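Long-range contacts in pyridoxine 4-oxidase (Mesorhizobium loti, PDB 4HA6), which probably catalyses the oxidation of the 4-hydroxymethyl group of pyridoxine to pyridoxal, using bound FAD and passing the electrons to molecular oxygen: residues A[95-100]-A[112-117]; A[101-106]-A[481-486]. One frame throughout, in Å; residues are numbered along the deposited sequence.

Overall arrangement
Both contacts are built on helix 97-107, whose first turn enters interaction 1 and whose later turns enter interaction 2; their centres lie 8 Å apart. Along the chain the segments alternate: 95-100, 101-106, 112-117 and, far later, 481-486. Interaction 1 is a local contact between the starts of two successive helices, 97-107 and 114-124, whereas interaction 2 ties the first of them to the loop between strand 473-475 of the parallel sheet and helix 490-506. Asp99 joins the two, since its OD2 probably accepts from Ala486 N. Helix 97-107 thus links the N-terminal and C-terminal GMC oxidoreductase family regions near the bound FAD.

Interaction 1 of 2, residues A[95-100]-A[112-117]; sequences GHPSDF and WGWDEL
The pyrrolidine of Pro97 lies over one face of the Trp114 indole. Its CG stands 3.7 Å from the centroid of the five-membered ring and 14° off the ring normal, a CH-pi contact that suits a rigid proline to a broad electron-rich face. Trp114 holds CG anti to its backbone N (chi1 -179°), which lays the indole alongside the proline. At the edge of that indole, near its plane, Phe100 CD2 comes to 3.8 Å from Trp114 CE3. One face of the phenyl ring receives a methyl, with Leu117 CD1 3.4 Å from Phe100 CD1; the two side chains cross at about a right angle.

A single water joins the backbones: it donates to Pro97 O and accepts from Trp114 N, 2.9 Å from each. That amide belongs to the first helical turn, without a preceding carbonyl at hand, and the water serves it instead.

Next to Pro97 in sequence, a capping box secures the start of helix 97-107. His96 N donates to Asp99 OD2 at 2.9 Å, almost straight but from well above the carboxylate plane, and His96 ND1 accepts from Ser98 N at 3.0 Å. Gly95 has phi 117°, a conformation that would bring a CB against the carbonyl oxygen of the residue before, so glycine suits it; Gly95 O lies 3.4 Å from Trp114 CZ3. Asp99 OD1 accepts hydrogen bonds from His364 NE2 and Gln330 NE2, and OD2 also accepts from Ala486 N. Trp112 donates through NE1 to Ala463 O, and both it and Leu117 rest on helix 490-506, which packs against the 112-117 side.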
ATOM      1  N   GLY A  95      10.906  -3.213  -0.317  1.00  9.34           N
ATOM      2  CA  GLY A  95      11.103  -2.710  -1.660  1.00  9.43           C
ATOM      3  C   GLY A  95      12.547  -3.003  -2.031  1.00  8.69           C
ATOM      4  O   GLY A  95      13.291  -3.554  -1.215  1.00  5.04           O
ATOM      5  N   HIS A  96      12.937  -2.648  -3.255  1.00  9.70           N
ATOM      6  CA  HIS A  96      14.294  -2.874  -3.749  1.00  3.66           C
ATOM      7  C   HIS A  96      15.050  -1.553  -3.744  1.00  9.36           C
ATOM      8  O   HIS A  96      14.456  -0.513  -4.029  1.00 12.38           O
ATOM      9  CB  HIS A  96      14.219  -3.423  -5.174  1.00  5.97           C
ATOM     10  CG  HIS A  96      15.553  -3.732  -5.777  1.00 12.18           C
ATOM     11  ND1 HIS A  96      16.271  -2.809  -6.506  1.00  8.39           N
ATOM     12  CD2 HIS A  96      16.301  -4.862  -5.758  1.00  8.72           C
ATOM     13  CE1 HIS A  96      17.399  -3.359  -6.922  1.00  9.34           C
ATOM     14  NE2 HIS A  96      17.445  -4.601  -6.472  1.00  6.91           N
ATOM     15  N   PRO A  97      16.354  -1.577  -3.416  1.00 13.70           N
ATOM     16  CA  PRO A  97      17.161  -0.348  -3.326  1.00  8.29           C
ATOM     17  C   PRO A  97      16.989   0.606  -4.512  1.00 11.78           C
ATOM     18  O   PRO A  97      16.946   1.829  -4.313  1.00  9.70           O
ATOM     19  CB  PRO A  97      18.596  -0.881  -3.314  1.00  4.80           C
ATOM     20  CG  PRO A  97      18.473  -2.196  -2.560  1.00 11.00           C
ATOM     21  CD  PRO A  97      17.126  -2.777  -3.024  1.00  7.65           C
ATOM     22  N   SER A  98      16.898   0.060  -5.723  1.00  8.43           N
ATOM     23  CA  SER A  98      16.706   0.884  -6.912  1.00  9.69           C
ATOM     24  C   SER A  98      15.372   1.648  -6.888  1.00 13.37           C
ATOM     25  O   SER A  98      15.272   2.734  -7.478  1.00  9.10           O
ATOM     26  CB  SER A  98      16.815   0.039  -8.175  1.00  8.07           C
ATOM     27  OG  SER A  98      18.121  -0.500  -8.322  1.00 12.07           O
ATOM     28  N   ASP A  99      14.359   1.087  -6.216  1.00  7.07           N
ATOM     29  CA  ASP A  99      13.064   1.772  -6.075  1.00  5.33           C
ATOM     30  C   ASP A  99      13.287   3.117  -5.408  1.00  7.17           C
ATOM     31  O   ASP A  99      12.673   4.123  -5.764  1.00  6.53           O
ATOM     32  CB  ASP A  99      12.088   0.992  -5.180  1.00  4.09           C
ATOM     33  CG  ASP A  99      11.727  -0.377  -5.719  1.00  7.08           C
ATOM     34  OD1 ASP A  99      11.982  -0.655  -6.911  1.00 10.92           O
ATOM     35  OD2 ASP A  99      11.144  -1.179  -4.939  1.00  7.17           O
ATOM     36  N   PHE A 100      14.161   3.119  -4.409  1.00 10.74           N
ATOM     37  CA  PHE A 100      14.388   4.302  -3.596  1.00  8.65           C
ATOM     38  C   PHE A 100      15.393   5.252  -4.242  1.00 10.77           C
ATOM     39  O   PHE A 100      15.370   6.454  -3.972  1.00  5.67           O
ATOM     40  CB  PHE A 100      14.794   3.901  -2.177  1.00  7.87           C
ATOM     41  CG  PHE A 100      13.733   3.131  -1.457  1.00  6.62           C
ATOM     42  CD1 PHE A 100      12.623   3.785  -0.930  1.00  5.15           C
ATOM     43  CD2 PHE A 100      13.824   1.748  -1.327  1.00  8.11           C
ATOM     44  CE1 PHE A 100      11.627   3.075  -0.268  1.00  5.31           C
ATOM     45  CE2 PHE A 100      12.830   1.028  -0.661  1.00  6.54           C
ATOM     46  CZ  PHE A 100      11.732   1.684  -0.142  1.00  7.04           C
ATOM     47  N   TRP A 112      16.222   9.643   1.313  1.00  7.16           N
ATOM     48  CA  TRP A 112      15.203   8.774   0.766  1.00  7.01           C
ATOM     49  C   TRP A 112      15.821   7.607   0.017  1.00  9.14           C
ATOM     50  O   TRP A 112      15.120   6.868  -0.673  1.00  9.97           O
ATOM     51  CB  TRP A 112      14.277   9.589  -0.148  1.00  8.70           C
ATOM     52  CG  TRP A 112      13.464  10.609   0.635  1.00  8.65           C
ATOM     53  CD1 TRP A 112      13.517  11.981   0.532  1.00  6.46           C
ATOM     54  CD2 TRP A 112      12.508  10.327   1.662  1.00  3.76           C
ATOM     55  NE1 TRP A 112      12.628  12.559   1.422  1.00  5.54           N
ATOM     56  CE2 TRP A 112      12.002  11.561   2.128  1.00  6.78           C
ATOM     57  CE3 TRP A 112      12.017   9.149   2.225  1.00 10.09           C
ATOM     58  CZ2 TRP A 112      11.045  11.642   3.125  1.00 10.07           C
ATOM     59  CZ3 TRP A 112      11.072   9.234   3.217  1.00 14.56           C
ATOM     60  CH2 TRP A 112      10.593  10.469   3.657  1.00  4.15           C
ATOM     61  N   GLY A 113      17.140   7.451   0.137  1.00  8.48           N
ATOM     62  CA  GLY A 113      17.840   6.345  -0.498  1.00  8.03           C
ATOM     63  C   GLY A 113      17.939   5.149   0.427  1.00  8.59           C
ATOM     64  O   GLY A 113      17.830   5.302   1.650  1.00  7.58           O
ATOM     65  N   TRP A 114      18.127   3.965  -0.154  1.00  4.66           N
ATOM     66  CA  TRP A 114      18.198   2.720   0.609  1.00  9.71           C
ATOM     67  C   TRP A 114      19.181   2.793   1.795  1.00  8.56           C
ATOM     68  O   TRP A 114      18.860   2.359   2.909  1.00  7.57           O
ATOM     69  CB  TRP A 114      18.602   1.575  -0.322  1.00  9.68           C
ATOM     70  CG  TRP A 114      18.687   0.238   0.350  1.00 13.12           C
ATOM     71  CD1 TRP A 114      19.813  -0.368   0.845  1.00 14.06           C
ATOM     72  CD2 TRP A 114      17.606  -0.674   0.579  1.00  6.64           C
ATOM     73  NE1 TRP A 114      19.491  -1.595   1.383  1.00 14.27           N
ATOM     74  CE2 TRP A 114      18.144  -1.808   1.235  1.00 14.22           C
ATOM     75  CE3 TRP A 114      16.233  -0.639   0.304  1.00  9.98           C
ATOM     76  CZ2 TRP A 114      17.357  -2.908   1.606  1.00 10.82           C
ATOM     77  CZ3 TRP A 114      15.450  -1.721   0.681  1.00  8.37           C
ATOM     78  CH2 TRP A 114      16.015  -2.847   1.320  1.00  8.63           C
ATOM     79  N   ASP A 115      20.373   3.339   1.550  1.00 10.99           N
ATOM     80  CA  ASP A 115      21.414   3.406   2.579  1.00 15.80           C
ATOM     81  C   ASP A 115      20.952   4.189   3.802  1.00 16.51           C
ATOM     82  O   ASP A 115      21.194   3.773   4.932  1.00 10.48           O
ATOM     83  CB  ASP A 115      22.687   4.053   2.030  1.00 14.26           C
ATOM     84  CG  ASP A 115      23.443   3.143   1.082  1.00 23.99           C
ATOM     85  OD1 ASP A 115      23.267   1.905   1.156  1.00 20.78           O
ATOM     86  OD2 ASP A 115      24.221   3.676   0.263  1.00 34.44           O
ATOM     87  N   GLU A 116      20.288   5.323   3.577  1.00 11.96           N
ATOM     88  CA  GLU A 116      19.818   6.150   4.691  1.00 12.98           C
ATOM     89  C   GLU A 116      18.535   5.580   5.277  1.00 12.74           C
ATOM     90  O   GLU A 116      18.263   5.738   6.465  1.00 13.98           O
ATOM     91  CB  GLU A 116      19.616   7.601   4.254  1.00 12.05           C
ATOM     92  CG  GLU A 116      20.880   8.271   3.693  1.00 21.07           C
ATOM     93  CD  GLU A 116      21.759   8.922   4.753  1.00 32.66           C
ATOM     94  OE1 GLU A 116      21.731   8.478   5.923  1.00 44.04           O
ATOM     95  OE2 GLU A 116      22.484   9.883   4.401  1.00 33.63           O
ATOM     96  N   LEU A 117      17.745   4.911   4.446  1.00 10.63           N
ATOM     97  CA  LEU A 117      16.509   4.284   4.931  1.00 11.43           C
ATOM     98  C   LEU A 117      16.814   3.051   5.778  1.00  7.21           C
ATOM     99  O   LEU A 117      16.030   2.680   6.647  1.00  9.73           O
ATOM    100  CB  LEU A 117      15.598   3.907   3.760  1.00  7.80           C
ATOM    101  CG  LEU A 117      14.867   5.115   3.168  1.00 13.11           C
ATOM    102  CD1 LEU A 117      14.019   4.710   1.987  1.00  9.30           C
ATOM    103  CD2 LEU A 117      14.013   5.800   4.219  1.00 10.40           C
TER
HETATM  104  O   HOH W   1      18.770   3.685  -2.925  1.00  9.65           O

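Interaction 2 of 2, residues A[101-106]-A[481-486]; sequences QAWVDA and MPNLTA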
ATOM      1  N   GLN A 101      16.250   4.722  -5.118  1.00  7.17           N
ATOM      2  CA  GLN A 101      17.118   5.579  -5.910  1.00  6.98           C
ATOM      3  C   GLN A 101      16.277   6.570  -6.704  1.00  9.56           C
ATOM      4  O   GLN A 101      16.650   7.737  -6.849  1.00 10.33           O
ATOM      5  CB  GLN A 101      18.001   4.760  -6.863  1.00 13.44           C
ATOM      6  CG  GLN A 101      18.938   5.630  -7.715  1.00 13.69           C
ATOM      7  CD  GLN A 101      19.880   6.485  -6.867  1.00 20.56           C
ATOM      8  OE1 GLN A 101      20.582   5.972  -5.992  1.00 27.07           O
ATOM      9  NE2 GLN A 101      19.889   7.795  -7.116  1.00 20.46           N
ATOM     10  N   ALA A 102      15.140   6.102  -7.214  1.00  9.71           N
ATOM     11  CA  ALA A 102      14.219   6.965  -7.941  1.00  7.83           C
ATOM     12  C   ALA A 102      13.620   8.048  -7.038  1.00  7.82           C
ATOM     13  O   ALA A 102      13.331   9.153  -7.506  1.00 13.01           O
ATOM     14  CB  ALA A 102      13.122   6.143  -8.613  1.00  7.17           C
ATOM     15  N   TRP A 103      13.420   7.735  -5.755  1.00  3.25           N
ATOM     16  CA  TRP A 103      12.944   8.745  -4.801  1.00  6.94           C
ATOM     17  C   TRP A 103      14.001   9.821  -4.584  1.00  9.66           C
ATOM     18  O   TRP A 103      13.669  11.001  -4.390  1.00  3.84           O
ATOM     19  CB  TRP A 103      12.612   8.130  -3.430  1.00  3.55           C
ATOM     20  CG  TRP A 103      11.374   7.264  -3.391  1.00  4.28           C
ATOM     21  CD1 TRP A 103      10.744   6.674  -4.447  1.00  2.78           C
ATOM     22  CD2 TRP A 103      10.623   6.899  -2.218  1.00  7.63           C
ATOM     23  NE1 TRP A 103       9.654   5.963  -4.011  1.00  4.83           N
ATOM     24  CE2 TRP A 103       9.552   6.091  -2.644  1.00  5.05           C
ATOM     25  CE3 TRP A 103      10.745   7.198  -0.850  1.00  4.42           C
ATOM     26  CZ2 TRP A 103       8.609   5.561  -1.749  1.00  3.24           C
ATOM     27  CZ3 TRP A 103       9.815   6.663   0.039  1.00  3.97           C
ATOM     28  CH2 TRP A 103       8.762   5.856  -0.414  1.00  3.71           C
ATOM     29  N   VAL A 104      15.271   9.401  -4.593  1.00  7.85           N
ATOM     30  CA  VAL A 104      16.397  10.319  -4.404  1.00 10.91           C
ATOM     31  C   VAL A 104      16.496  11.271  -5.586  1.00  9.33           C
ATOM     32  O   VAL A 104      16.611  12.491  -5.409  1.00 10.49           O
ATOM     33  CB  VAL A 104      17.733   9.564  -4.263  1.00 11.57           C
ATOM     34  CG1 VAL A 104      18.900  10.530  -4.261  1.00 11.71           C
ATOM     35  CG2 VAL A 104      17.745   8.755  -2.984  1.00  9.48           C
ATOM     36  N   ASP A 105      16.474  10.703  -6.788  1.00  9.26           N
ATOM     37  CA  ASP A 105      16.480  11.497  -8.007  1.00  8.45           C
ATOM     38  C   ASP A 105      15.299  12.477  -8.012  1.00 13.04           C
ATOM     39  O   ASP A 105      15.462  13.643  -8.340  1.00  8.58           O
ATOM     40  CB  ASP A 105      16.418  10.586  -9.239  1.00  7.57           C
ATOM     41  CG  ASP A 105      17.585   9.603  -9.300  1.00 14.05           C
ATOM     42  OD1 ASP A 105      18.618   9.846  -8.637  1.00 17.87           O
ATOM     43  OD2 ASP A 105      17.466   8.581 -10.006  1.00 17.89           O
ATOM     44  N   ALA A 106      14.113  12.002  -7.637  1.00 12.93           N
ATOM     45  CA  ALA A 106      12.916  12.849  -7.655  1.00 11.28           C
ATOM     46  C   ALA A 106      12.988  13.957  -6.602  1.00  7.90           C
ATOM     47  O   ALA A 106      12.643  15.114  -6.871  1.00 12.59           O
ATOM     48  CB  ALA A 106      11.643  11.989  -7.464  1.00  9.52           C
ATOM     49  N   MET A 481       4.705   9.290  -2.087  1.00  1.74           N
ATOM     50  CA  MET A 481       5.600   8.397  -2.830  1.00  3.54           C
ATOM     51  C   MET A 481       5.769   8.857  -4.272  1.00  2.98           C
ATOM     52  O   MET A 481       4.787   8.927  -5.014  1.00  5.03           O
ATOM     53  CB  MET A 481       5.058   6.957  -2.824  1.00  2.50           C
ATOM     54  CG  MET A 481       4.908   6.381  -1.413  1.00  5.63           C
ATOM     55  SD  MET A 481       4.163   4.723  -1.354  1.00  4.74           S
ATOM     56  CE  MET A 481       5.392   3.784  -2.309  1.00  0.69           C
ATOM     57  N   PRO A 482       7.009   9.198  -4.666  1.00  2.20           N
ATOM     58  CA  PRO A 482       7.263   9.573  -6.065  1.00  9.72           C
ATOM     59  C   PRO A 482       6.896   8.426  -6.992  1.00 11.94           C
ATOM     60  O   PRO A 482       6.306   8.647  -8.050  1.00  7.84           O
ATOM     61  CB  PRO A 482       8.781   9.829  -6.092  1.00  3.71           C
ATOM     62  CG  PRO A 482       9.091  10.296  -4.656  1.00  8.58           C
ATOM     63  CD  PRO A 482       8.191   9.424  -3.803  1.00  5.62           C
ATOM     64  N   ASN A 483       7.241   7.212  -6.576  1.00  6.61           N
ATOM     65  CA  ASN A 483       6.901   6.018  -7.329  1.00  6.62           C
ATOM     66  C   ASN A 483       6.714   4.816  -6.404  1.00 10.73           C
ATOM     67  O   ASN A 483       7.296   4.741  -5.321  1.00  7.79           O
ATOM     68  CB  ASN A 483       7.982   5.702  -8.369  1.00  3.90           C
ATOM     69  CG  ASN A 483       9.373   5.636  -7.756  1.00  8.70           C
ATOM     70  OD1 ASN A 483      10.133   6.600  -7.818  1.00  9.59           O
ATOM     71  ND2 ASN A 483       9.703   4.502  -7.137  1.00  6.60           N
ATOM     72  N   LEU A 484       5.886   3.890  -6.862  1.00  5.78           N
ATOM     73  CA  LEU A 484       5.706   2.582  -6.266  1.00  8.25           C
ATOM     74  C   LEU A 484       7.036   1.881  -5.994  1.00  7.79           C
ATOM     75  O   LEU A 484       7.953   1.942  -6.824  1.00  4.99           O
ATOM     76  CB  LEU A 484       4.936   1.742  -7.277  1.00  6.65           C
ATOM     77  CG  LEU A 484       3.561   1.112  -7.052  1.00 18.06           C
ATOM     78  CD1 LEU A 484       2.862   1.573  -5.783  1.00  3.36           C
ATOM     79  CD2 LEU A 484       2.687   1.327  -8.283  1.00  2.39           C
ATOM     80  N   THR A 485       7.141   1.208  -4.842  1.00  4.12           N
ATOM     81  CA  THR A 485       8.193   0.205  -4.644  1.00  8.71           C
ATOM     82  C   THR A 485       7.830  -0.995  -5.489  1.00  5.44           C
ATOM     83  O   THR A 485       6.729  -1.044  -6.036  1.00  2.21           O
ATOM     84  CB  THR A 485       8.288  -0.224  -3.187  1.00  5.90           C
ATOM     85  OG1 THR A 485       6.987  -0.624  -2.733  1.00  6.64           O
ATOM     86  CG2 THR A 485       8.767   0.957  -2.345  1.00  3.53           C
ATOM     87  N   ALA A 486       8.728  -1.971  -5.604  1.00  5.09           N
ATOM     88  CA  ALA A 486       8.450  -3.135  -6.461  1.00  4.89           C
ATOM     89  C   ALA A 486       7.253  -3.976  -5.992  1.00  7.50           C
ATOM     90  O   ALA A 486       6.545  -4.580  -6.809  1.00 12.74           O
ATOM     91  CB  ALA A 486       9.709  -4.022  -6.611  1.00  6.75           C
TER
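The indole of Trp103 carries Pro482 on one face, with Pro482 CD 3.6 Å from the centroid of the five-membered ring and only 3° off its normal, a CH-pi contact. Met481 CA lies over the same face, also toward the rim. At the edge sit Asn483 O and the Met481 methyl, CE being 3.7 Å from Trp103 CZ2; a bend at chi3 (61°) turns this flexible thioether end to the ring. The Asn483 amide crosses obliquely, its plane 67° from the indole, and OD1 comes to 3.4 Å from Trp103 CD1.

One hydrogen bond spans the segments: Trp103 NE1 donates to Asn483 O at 3.0 Å, in the carbonyl plane and on a lone pair. Asparagine suits its place by reaching both ways, for ND2 donates to Leu484 O at 3.1 Å and also to Asp99 O in the preceding turn of the helix. Ala102 and Ala106, one turn apart, are small enough to let the loop lie close, and Ala106 CB meets Pro482 CB at 3.8 Å. Ile496 of helix 490-506 touches both Trp103 and Met481.

The Met481 side chain is about 7 Å from the bound FAD. Tryptophan combines a wide apolar face with one directional donor: the face packs the proline while the N-H satisfies a backbone carbonyl, and together they probably hold this irregular loop in one orientation against the helix.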